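Local structure of 2'-deoxycytidine 5'-triphosphate deaminase (Agrobacterium tumefaciens, 2R9Q) at residues Arg118-Thr123 / Pro150-Ile155; Gly218-His223 / Pro257-Ile262; His224-Asp229 / Leu239-Pro244. The protein probably catalyses the hydrolytic deamination of dCTP to dUTP. All coordinates share one frame; numbering follows the deposited sequence.

Contact 1 of 3, residues Arg118-Thr123 / Pro150-Ile155; sequences RLDIFT and PRTFPI
D120 meets R151 and T152 where two strands part, and its side chain gives a worked example of a carboxylate pinned from several directions. CG lies anti to the backbone N (chi1 -159°), which turns the group across the T152 side chain at about a right angle. CB sits 3.6 Å from T152 OG1. CG faces the CB of R151 at 3.7 Å. At the end of the chain the two oxygens divide their partners: OD1 accepts from the hydroxyl of Y293, while OD2 takes a salt bridge from R318 and apparently the T152 hydroxyl, though the modelled 2.4 Å between T152 OG1 and D120 OD2 is too short to be trusted. R151 offers D120 its CB rather than its charge, for its guanidinium lies elsewhere, NH2 bonded to S149 OG, while CD of the chain rests on F122 CB at 3.7 Å.

The backbone closes the same corner. R151 N donates to D120 O over 3.1 Å, bent to 142° at the hydrogen, and also makes a weak bond to a water. That water donates to L119 O and accepts from F153 N, at 2.9 Å, so it bridges the two segments. F153 brings CD2 to L119 O obliquely, with R118 O near the ring plane. Alongside, I121 and I155 meet tip to tip, CD1 to CD1 at 3.5 Å.

Antiparallel strands 121-127 and 143-150 pair here, I121 and P150 forming a non-hydrogen-bonded pair. Beyond them strand 155-157 lies between 84-86 and 228-229, V228 touches L119 and F153, strand 311-319 brings R318 to the carboxylate, and V322 of the second subunit packs on F122 and R151.

Contact 2 of 3, residues Gly218-His223 / Pro257-Ile262; sequences GYRGKH and PDEFYI
The carbonyl oxygen of Y219 is gripped twice from the opposite strand: I262 N donates to Y219 O over 2.7 Å. A weaker CA-H contact sets Y261 CA 3.2 Å from Y219 O. Y219 N returns a bond to I262 O, arriving in the carbonyl plane on a lone pair. One step along, F260 O takes G221 N at 3.2 Å, and the CA-H of R220 approaches the same oxygen.

Past these bonds the strand gives way to loop, and a water joins the two chain segments. It donates to G221 O and to E259 OE1 while accepting from F260 N, joining backbone and carboxylate. R220, with CG anti to its N (chi1 -179°) and a bend at chi3, runs alongside Y261 and sets CD 3.8 Å from CE1 of that ring. E259 OE1 touches R220 CG at 3.4 Å but stays beyond salt-bridge range of the guanidinium, whose salt bridge goes to E243. OE2 of the same glutamate lies at the edge of the H223 ring, 3.2 Å from CE1, with carboxylate and imidazole planes 79° apart. The F260 ring brings CE2 to 3.7 Å from G221 CA.

Y219 and I262 form a hydrogen-bonded pair, R220 and Y261 a non-hydrogen-bonded one: the regular register of antiparallel strands 216-221 and 261-269 within a five-stranded sheet, in keeping with the all-beta folds of the dUTPase clan.

Contact 3 of 3, residues His224-Asp229 / Leu239-Pro244; sequences HTAVVD and LDFWEP
F241 turns its ring toward T225 and V228 with CG anti to its own carbonyl carbon (chi1 -67°), while T225 holds its hydroxyl between backbone N and carbonyl carbon (chi1 68°). Together these settings cross the two side chains at about a right angle, and one corner of the phenyl ring enters the bend of residues 225-228. T225 CB stands 3.5 Å from F241 CD1, and CG2 touches D240 O as well as the ring. V228 approaches obliquely, its CG2 3.4 Å from CE1. The methyl of A226 lies near the far end of the ring, CB to CZ 4.2 Å.

Two oxygens border the ring edge, both near its plane. A226 O comes within 3.4 Å of CE1, and T225 OG1 is almost as near. They are not independent, because the T225 hydroxyl donates to A226 O at 2.7 Å, lying in the carbonyl plane; the bond fixes the rotation of the hydroxyl and probably stiffens the bend. Over one face of the ring, offset toward its rim, a water accepts from A226 N and donates to D240 O, 2.7 Å away. H236 meets the F241 ring with the planes at about 85°. T225 also packs on F153, while V228 N bonds to P154 O, just ahead of strand 155-157. F241, just before strand 242-246, thus packs on the loop leading into strand 228-229 and joins the five-stranded sheet to the three-stranded one.

No direct hydrogen bond joins the two segments. Their cohesion therefore rests on apolar packing, on the water, and probably on the slightly positive hydrogens of the ring edge facing oxygens already hydrogen-bonded to each other, an electrostatically favourable way to bury an aromatic edge among polar atoms.

From the N terminus, contact 1 closes first, drawing 150-155 back onto 118-123 around a span of 26 residues that holds most of a strand pair of the N-terminal domain. Further on, in the C-terminal domain, 218-223 opens the loop that contact 2 closes with 257-262. Contact 3 is nested inside that loop, 224-229 following directly on 218-223 and meeting 239-244 on the return. Contacts 2 and 3 reach one sheet, in which strands 216-221 and 242-246 are neighbours; K222 adds bonds to F241 and L239. The three centres lie about 11 Å from one another, and contact 1 meets the C-terminal domain through F260 in contact 2 and through V228 and W242 in contact 3.

Contact 1 of 3, residues Arg118-Thr123 / Pro150-Ile155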
loop_
_atom_site.group_PDB
_atom_site.type_symbol
_atom_site.label_atom_id
_atom_site.label_comp_id
_atom_site.label_asym_id
_atom_site.label_seq_id
_atom_site.Cartn_x
_atom_site.Cartn_y
_atom_site.Cartn_z
ATOM N N ARG B 118 13.076 3.365 17.126
ATOM C CA ARG B 118 11.889 2.730 17.689
ATOM C C ARG B 118 10.594 3.340 17.152
ATOM O O ARG B 118 9.531 2.728 17.280
ATOM C CB ARG B 118 11.841 2.819 19.208
ATOM C CG ARG B 118 13.062 2.441 19.985
ATOM C CD ARG B 118 13.440 0.984 19.966
ATOM N NE ARG B 118 14.825 0.867 20.448
ATOM C CZ ARG B 118 15.197 0.649 21.700
ATOM N NH1 ARG B 118 14.313 0.422 22.654
ATOM N NH2 ARG B 118 16.482 0.628 21.989
ATOM N N LEU B 119 10.676 4.541 16.576
ATOM C CA LEU B 119 9.538 5.195 16.003
ATOM C C LEU B 119 9.575 5.121 14.495
ATOM O O LEU B 119 8.785 5.796 13.842
ATOM C CB LEU B 119 9.486 6.651 16.418
ATOM C CG LEU B 119 8.813 7.102 17.713
ATOM C CD1 LEU B 119 8.913 6.089 18.811
ATOM C CD2 LEU B 119 9.413 8.445 18.144
ATOM N N ASP B 120 10.508 4.342 13.959
ATOM C CA ASP B 120 10.624 4.083 12.520
ATOM C C ASP B 120 10.739 5.376 11.703
ATOM O O ASP B 120 10.071 5.520 10.687
ATOM C CB ASP B 120 9.413 3.236 12.073
ATOM C CG ASP B 120 9.622 2.475 10.764
ATOM O OD1 ASP B 120 10.748 2.043 10.394
ATOM O OD2 ASP B 120 8.591 2.270 10.115
ATOM N N ILE B 121 11.569 6.311 12.170
ATOM C CA ILE B 121 11.770 7.596 11.483
ATOM C C ILE B 121 13.060 7.507 10.686
ATOM O O ILE B 121 14.109 7.321 11.250
ATOM C CB ILE B 121 11.826 8.828 12.417
ATOM C CG1 ILE B 121 10.608 8.857 13.358
ATOM C CG2 ILE B 121 11.949 10.118 11.574
ATOM C CD1 ILE B 121 10.749 9.745 14.666
ATOM N N PHE B 122 12.934 7.578 9.366
ATOM C CA PHE B 122 14.069 7.664 8.460
ATOM C C PHE B 122 14.698 9.036 8.581
ATOM O O PHE B 122 14.013 10.044 8.518
ATOM C CB PHE B 122 13.590 7.352 7.045
ATOM C CG PHE B 122 14.550 7.663 5.965
ATOM C CD1 PHE B 122 15.227 6.627 5.307
ATOM C CD2 PHE B 122 14.748 8.963 5.552
ATOM C CE1 PHE B 122 16.093 6.893 4.304
ATOM C CE2 PHE B 122 15.622 9.245 4.508
ATOM C CZ PHE B 122 16.300 8.191 3.889
ATOM N N THR B 123 16.011 9.056 8.774
ATOM C CA THR B 123 16.805 10.277 8.862
ATOM C C THR B 123 18.162 10.130 8.146
ATOM O O THR B 123 18.709 9.041 8.052
ATOM C CB THR B 123 17.034 10.767 10.359
ATOM O OG1 THR B 123 17.844 9.838 11.075
ATOM C CG2 THR B 123 15.716 10.958 11.097
ATOM N N PRO B 150 9.204 10.274 8.365
ATOM C CA PRO B 150 8.518 9.276 9.210
ATOM C C PRO B 150 7.960 8.131 8.368
ATOM O O PRO B 150 7.414 8.373 7.335
ATOM C CB PRO B 150 7.383 10.084 9.847
ATOM C CG PRO B 150 7.798 11.510 9.675
ATOM C CD PRO B 150 8.496 11.562 8.405
ATOM N N ARG B 151 8.104 6.903 8.810
ATOM C CA ARG B 151 7.660 5.793 8.017
ATOM C C ARG B 151 6.373 5.163 8.560
ATOM O O ARG B 151 5.497 4.834 7.802
ATOM C CB ARG B 151 8.786 4.777 7.938
ATOM C CG ARG B 151 9.400 4.541 6.623
ATOM C CD ARG B 151 10.505 5.490 6.205
ATOM N NE ARG B 151 10.117 6.639 5.369
ATOM C CZ ARG B 151 9.135 6.733 4.451
ATOM N NH1 ARG B 151 8.332 5.720 4.114
ATOM N NH2 ARG B 151 8.971 7.896 3.818
ATOM N N THR B 152 6.277 4.947 9.872
ATOM C CA THR B 152 5.099 4.287 10.444
ATOM C C THR B 152 4.217 5.206 11.236
ATOM O O THR B 152 3.031 5.143 11.095
ATOM C CB THR B 152 5.474 3.104 11.338
ATOM O OG1 THR B 152 6.274 2.196 10.586
ATOM C CG2 THR B 152 4.210 2.369 11.892
ATOM N N PHE B 153 4.811 6.005 12.120
ATOM C CA PHE B 153 4.068 6.916 12.964
ATOM C C PHE B 153 4.258 8.337 12.511
ATOM O O PHE B 153 5.400 8.788 12.286
ATOM C CB PHE B 153 4.491 6.843 14.465
ATOM C CG PHE B 153 4.618 5.450 15.015
ATOM C CD1 PHE B 153 3.526 4.672 15.208
ATOM C CD2 PHE B 153 5.839 4.954 15.394
ATOM C CE1 PHE B 153 3.653 3.420 15.691
ATOM C CE2 PHE B 153 5.960 3.701 15.867
ATOM C CZ PHE B 153 4.860 2.942 16.011
ATOM N N PRO B 154 3.144 9.084 12.419
ATOM C CA PRO B 154 3.341 10.510 12.266
ATOM C C PRO B 154 3.905 11.104 13.570
ATOM O O PRO B 154 3.612 10.605 14.686
ATOM C CB PRO B 154 1.947 11.001 11.952
ATOM C CG PRO B 154 1.021 9.998 12.622
ATOM C CD PRO B 154 1.713 8.714 12.420
ATOM N N ILE B 155 4.741 12.115 13.440
ATOM C CA ILE B 155 5.476 12.649 14.585
ATOM C C ILE B 155 5.302 14.138 14.745
ATOM O O ILE B 155 5.005 14.825 13.796
ATOM C CB ILE B 155 6.947 12.223 14.587
ATOM C CG1 ILE B 155 7.722 12.795 13.401
ATOM C CG2 ILE B 155 7.062 10.689 14.689
ATOM C CD1 ILE B 155 9.250 12.751 13.559
HETATM O O HOH W 1 7.501 6.918 11.829
#

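Contact 2 of 3, residues Gly218-His223 / Pro257-Ile262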
loop_
_atom_site.group_PDB
_atom_site.type_symbol
_atom_site.label_atom_id
_atom_site.label_comp_id
_atom_site.label_asym_id
_atom_site.label_seq_id
_atom_site.Cartn_x
_atom_site.Cartn_y
_atom_site.Cartn_z
ATOM N N GLY B 218 8.663 -9.175 21.063
ATOM C CA GLY B 218 8.851 -7.846 20.558
ATOM C C GLY B 218 7.574 -7.177 20.105
ATOM O O GLY B 218 6.477 -7.520 20.513
ATOM N N TYR B 219 7.728 -6.172 19.274
ATOM C CA TYR B 219 6.625 -5.303 18.913
ATOM C C TYR B 219 6.592 -5.101 17.399
ATOM O O TYR B 219 7.614 -5.107 16.757
ATOM C CB TYR B 219 6.730 -3.963 19.657
ATOM C CG TYR B 219 6.588 -4.104 21.168
ATOM C CD1 TYR B 219 5.339 -4.110 21.770
ATOM C CD2 TYR B 219 7.704 -4.270 21.970
ATOM C CE1 TYR B 219 5.209 -4.247 23.131
ATOM C CE2 TYR B 219 7.600 -4.419 23.351
ATOM C CZ TYR B 219 6.351 -4.404 23.923
ATOM O OH TYR B 219 6.233 -4.548 25.266
ATOM N N ARG B 220 5.378 -4.947 16.879
ATOM C CA ARG B 220 5.099 -4.437 15.561
ATOM C C ARG B 220 4.398 -3.059 15.668
ATOM O O ARG B 220 3.520 -2.842 16.504
ATOM C CB ARG B 220 4.254 -5.468 14.843
ATOM C CG ARG B 220 3.881 -5.144 13.456
ATOM C CD ARG B 220 3.356 -6.366 12.766
ATOM N NE ARG B 220 2.193 -6.885 13.471
ATOM C CZ ARG B 220 1.812 -8.174 13.494
ATOM N NH1 ARG B 220 2.494 -9.124 12.846
ATOM N NH2 ARG B 220 0.728 -8.524 14.186
ATOM N N GLY B 221 4.828 -2.105 14.853
ATOM C CA GLY B 221 4.165 -0.797 14.768
ATOM C C GLY B 221 2.733 -0.841 14.241
ATOM O O GLY B 221 2.409 -1.634 13.370
ATOM N N LYS B 222 1.882 0.002 14.811
ATOM C CA LYS B 222 0.485 0.129 14.395
ATOM C C LYS B 222 0.289 1.260 13.353
ATOM O O LYS B 222 1.178 2.078 13.134
ATOM C CB LYS B 222 -0.409 0.372 15.603
ATOM C CG LYS B 222 -0.557 -0.791 16.556
ATOM C CD LYS B 222 -1.555 -0.447 17.678
ATOM C CE LYS B 222 -2.030 -1.702 18.435
ATOM N NZ LYS B 222 -3.119 -1.423 19.448
ATOM N N HIS B 223 -0.881 1.290 12.709
ATOM C CA HIS B 223 -1.164 2.278 11.660
ATOM C C HIS B 223 -2.299 3.223 12.051
ATOM O O HIS B 223 -3.065 2.971 12.940
ATOM C CB HIS B 223 -1.430 1.573 10.351
ATOM C CG HIS B 223 -0.313 0.673 9.924
ATOM N ND1 HIS B 223 -0.425 -0.701 9.908
ATOM C CD2 HIS B 223 0.952 0.952 9.529
ATOM C CE1 HIS B 223 0.718 -1.229 9.507
ATOM N NE2 HIS B 223 1.571 -0.246 9.271
ATOM N N PRO B 257 6.914 -7.218 4.705
ATOM C CA PRO B 257 7.819 -6.123 4.324
ATOM C C PRO B 257 7.263 -4.705 4.587
ATOM O O PRO B 257 8.050 -3.768 4.719
ATOM C CB PRO B 257 8.084 -6.366 2.805
ATOM C CG PRO B 257 7.390 -7.608 2.446
ATOM C CD PRO B 257 6.412 -7.948 3.522
ATOM N N ASP B 258 5.938 -4.562 4.670
ATOM C CA ASP B 258 5.316 -3.259 5.019
ATOM C C ASP B 258 5.338 -2.937 6.531
ATOM O O ASP B 258 5.019 -1.837 6.926
ATOM C CB ASP B 258 3.852 -3.176 4.539
ATOM C CG ASP B 258 3.679 -3.517 3.037
ATOM O OD1 ASP B 258 2.738 -4.315 2.727
ATOM O OD2 ASP B 258 4.472 -2.999 2.183
ATOM N N GLU B 259 5.701 -3.891 7.367
ATOM C CA GLU B 259 5.702 -3.692 8.788
ATOM C C GLU B 259 7.083 -3.356 9.358
ATOM O O GLU B 259 8.100 -3.508 8.731
ATOM C CB GLU B 259 5.123 -4.926 9.471
ATOM C CG GLU B 259 3.698 -5.326 9.039
ATOM C CD GLU B 259 2.612 -4.334 9.428
ATOM O OE1 GLU B 259 2.608 -3.811 10.575
ATOM O OE2 GLU B 259 1.716 -4.098 8.593
ATOM N N PHE B 260 7.118 -2.848 10.573
ATOM C CA PHE B 260 8.396 -2.780 11.276
ATOM C C PHE B 260 8.279 -3.430 12.627
ATOM O O PHE B 260 7.230 -3.417 13.239
ATOM C CB PHE B 260 8.958 -1.342 11.265
ATOM C CG PHE B 260 8.796 -0.580 12.518
ATOM C CD1 PHE B 260 9.896 -0.343 13.324
ATOM C CD2 PHE B 260 7.570 -0.035 12.856
ATOM C CE1 PHE B 260 9.778 0.356 14.473
ATOM C CE2 PHE B 260 7.425 0.696 14.007
ATOM C CZ PHE B 260 8.529 0.903 14.829
ATOM N N TYR B 261 9.361 -4.069 13.022
ATOM C CA TYR B 261 9.414 -4.956 14.149
ATOM C C TYR B 261 10.510 -4.494 15.114
ATOM O O TYR B 261 11.621 -4.206 14.705
ATOM C CB TYR B 261 9.676 -6.407 13.696
ATOM C CG TYR B 261 8.614 -7.007 12.792
ATOM C CD1 TYR B 261 7.580 -7.766 13.321
ATOM C CD2 TYR B 261 8.626 -6.789 11.437
ATOM C CE1 TYR B 261 6.589 -8.288 12.524
ATOM C CE2 TYR B 261 7.646 -7.310 10.630
ATOM C CZ TYR B 261 6.606 -8.081 11.169
ATOM O OH TYR B 261 5.594 -8.646 10.327
ATOM N N ILE B 262 10.192 -4.425 16.402
ATOM C CA ILE B 262 11.201 -4.172 17.433
ATOM C C ILE B 262 11.456 -5.506 18.109
ATOM O O ILE B 262 10.575 -6.086 18.737
ATOM C CB ILE B 262 10.773 -3.101 18.492
ATOM C CG1 ILE B 262 10.548 -1.744 17.835
ATOM C CG2 ILE B 262 11.815 -2.974 19.579
ATOM C CD1 ILE B 262 9.755 -0.781 18.712
HETATM O O HOH W 2 4.359 -1.954 11.438
#

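Contact 3 of 3, residues His224-Asp229 / Leu239-Pro244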
loop_
_atom_site.group_PDB
_atom_site.type_symbol
_atom_site.label_atom_id
_atom_site.label_comp_id
_atom_site.label_asym_id
_atom_site.label_seq_id
_atom_site.Cartn_x
_atom_site.Cartn_y
_atom_site.Cartn_z
ATOM N N HIS B 224 -2.367 4.370 11.442
ATOM C CA HIS B 224 -3.409 5.357 11.846
ATOM C C HIS B 224 -3.439 5.725 13.350
ATOM O O HIS B 224 -4.513 6.017 13.930
ATOM C CB HIS B 224 -4.778 4.905 11.341
ATOM C CG HIS B 224 -4.815 4.702 9.860
ATOM N ND1 HIS B 224 -4.943 5.746 8.968
ATOM C CD2 HIS B 224 -4.682 3.583 9.115
ATOM C CE1 HIS B 224 -4.925 5.274 7.733
ATOM N NE2 HIS B 224 -4.772 3.962 7.793
ATOM N N THR B 225 -2.242 5.785 13.930
ATOM C CA THR B 225 -2.064 6.131 15.304
ATOM C C THR B 225 -2.253 7.626 15.461
ATOM O O THR B 225 -2.384 8.350 14.493
ATOM C CB THR B 225 -0.634 5.697 15.841
ATOM O OG1 THR B 225 0.399 6.475 15.210
ATOM C CG2 THR B 225 -0.347 4.166 15.655
ATOM N N ALA B 226 -2.287 8.075 16.706
ATOM C CA ALA B 226 -2.092 9.482 17.040
ATOM C C ALA B 226 -0.663 9.870 16.641
ATOM O O ALA B 226 0.136 9.019 16.214
ATOM C CB ALA B 226 -2.363 9.722 18.555
ATOM N N VAL B 227 -0.348 11.164 16.751
ATOM C CA VAL B 227 0.962 11.678 16.393
ATOM C C VAL B 227 1.890 11.428 17.577
ATOM O O VAL B 227 1.445 11.487 18.693
ATOM C CB VAL B 227 0.914 13.183 15.996
ATOM C CG1 VAL B 227 -0.026 13.384 14.838
ATOM C CG2 VAL B 227 0.487 14.042 17.188
ATOM N N VAL B 228 3.150 11.092 17.332
ATOM C CA VAL B 228 4.085 10.920 18.411
ATOM C C VAL B 228 4.933 12.152 18.607
ATOM O O VAL B 228 5.668 12.505 17.715
ATOM C CB VAL B 228 5.029 9.719 18.224
ATOM C CG1 VAL B 228 5.980 9.638 19.429
ATOM C CG2 VAL B 228 4.250 8.457 18.075
ATOM N N ASP B 229 4.818 12.788 19.779
ATOM C CA ASP B 229 5.741 13.845 20.200
ATOM C C ASP B 229 7.093 13.231 20.597
ATOM O O ASP B 229 7.202 12.494 21.571
ATOM C CB ASP B 229 5.151 14.693 21.340
ATOM C CG ASP B 229 5.832 16.063 21.493
ATOM O OD1 ASP B 229 7.078 16.146 21.391
ATOM O OD2 ASP B 229 5.116 17.067 21.743
ATOM N N LEU B 239 0.322 0.356 24.140
ATOM C CA LEU B 239 -0.680 -0.389 23.376
ATOM C C LEU B 239 -1.447 0.375 22.295
ATOM O O LEU B 239 -2.187 -0.241 21.527
ATOM C CB LEU B 239 -1.701 -1.059 24.319
ATOM C CG LEU B 239 -1.514 -2.529 24.729
ATOM C CD1 LEU B 239 -0.245 -3.229 24.152
ATOM C CD2 LEU B 239 -1.565 -2.638 26.238
ATOM N N ASP B 240 -1.285 1.683 22.185
ATOM C CA ASP B 240 -1.928 2.329 21.059
ATOM C C ASP B 240 -0.969 2.814 19.954
ATOM O O ASP B 240 -1.388 3.554 19.058
ATOM C CB ASP B 240 -3.008 3.334 21.502
ATOM C CG ASP B 240 -2.478 4.438 22.338
ATOM O OD1 ASP B 240 -1.369 4.933 22.009
ATOM O OD2 ASP B 240 -3.200 4.802 23.304
ATOM N N PHE B 241 0.280 2.314 20.012
ATOM C CA PHE B 241 1.291 2.465 18.958
ATOM C C PHE B 241 1.954 1.166 18.509
ATOM O O PHE B 241 2.327 1.017 17.350
ATOM C CB PHE B 241 2.378 3.428 19.415
ATOM C CG PHE B 241 1.890 4.813 19.573
ATOM C CD1 PHE B 241 1.693 5.605 18.455
ATOM C CD2 PHE B 241 1.595 5.330 20.838
ATOM C CE1 PHE B 241 1.226 6.883 18.575
ATOM C CE2 PHE B 241 1.101 6.621 20.965
ATOM C CZ PHE B 241 0.921 7.401 19.830
ATOM N N TRP B 242 2.128 0.246 19.449
ATOM C CA TRP B 242 2.842 -0.996 19.202
ATOM C C TRP B 242 1.913 -2.154 19.523
ATOM O O TRP B 242 1.071 -2.025 20.397
ATOM C CB TRP B 242 4.107 -1.026 20.044
ATOM C CG TRP B 242 5.141 0.041 19.706
ATOM C CD1 TRP B 242 6.070 -0.007 18.703
ATOM C CD2 TRP B 242 5.344 1.294 20.375
ATOM N NE1 TRP B 242 6.833 1.127 18.699
ATOM C CE2 TRP B 242 6.419 1.946 19.720
ATOM C CE3 TRP B 242 4.738 1.925 21.483
ATOM C CZ2 TRP B 242 6.908 3.213 20.140
ATOM C CZ3 TRP B 242 5.197 3.188 21.898
ATOM C CH2 TRP B 242 6.281 3.824 21.219
ATOM N N GLU B 243 2.024 -3.239 18.770
ATOM C CA GLU B 243 1.316 -4.473 19.048
ATOM C C GLU B 243 2.336 -5.462 19.559
ATOM O O GLU B 243 3.278 -5.771 18.832
ATOM C CB GLU B 243 0.701 -5.116 17.807
ATOM C CG GLU B 243 -0.260 -4.269 17.041
ATOM C CD GLU B 243 -0.660 -4.885 15.708
ATOM O OE1 GLU B 243 -0.034 -5.908 15.299
ATOM O OE2 GLU B 243 -1.597 -4.340 15.071
ATOM N N PRO B 244 2.129 -5.996 20.784
ATOM C CA PRO B 244 3.023 -7.035 21.334
ATOM C C PRO B 244 2.909 -8.323 20.545
ATOM O O PRO B 244 1.848 -8.620 20.026
ATOM C CB PRO B 244 2.530 -7.239 22.764
ATOM C CG PRO B 244 1.365 -6.364 22.948
ATOM C CD PRO B 244 1.040 -5.643 21.710
HETATM O O HOH W 3 -2.638 5.898 18.798
#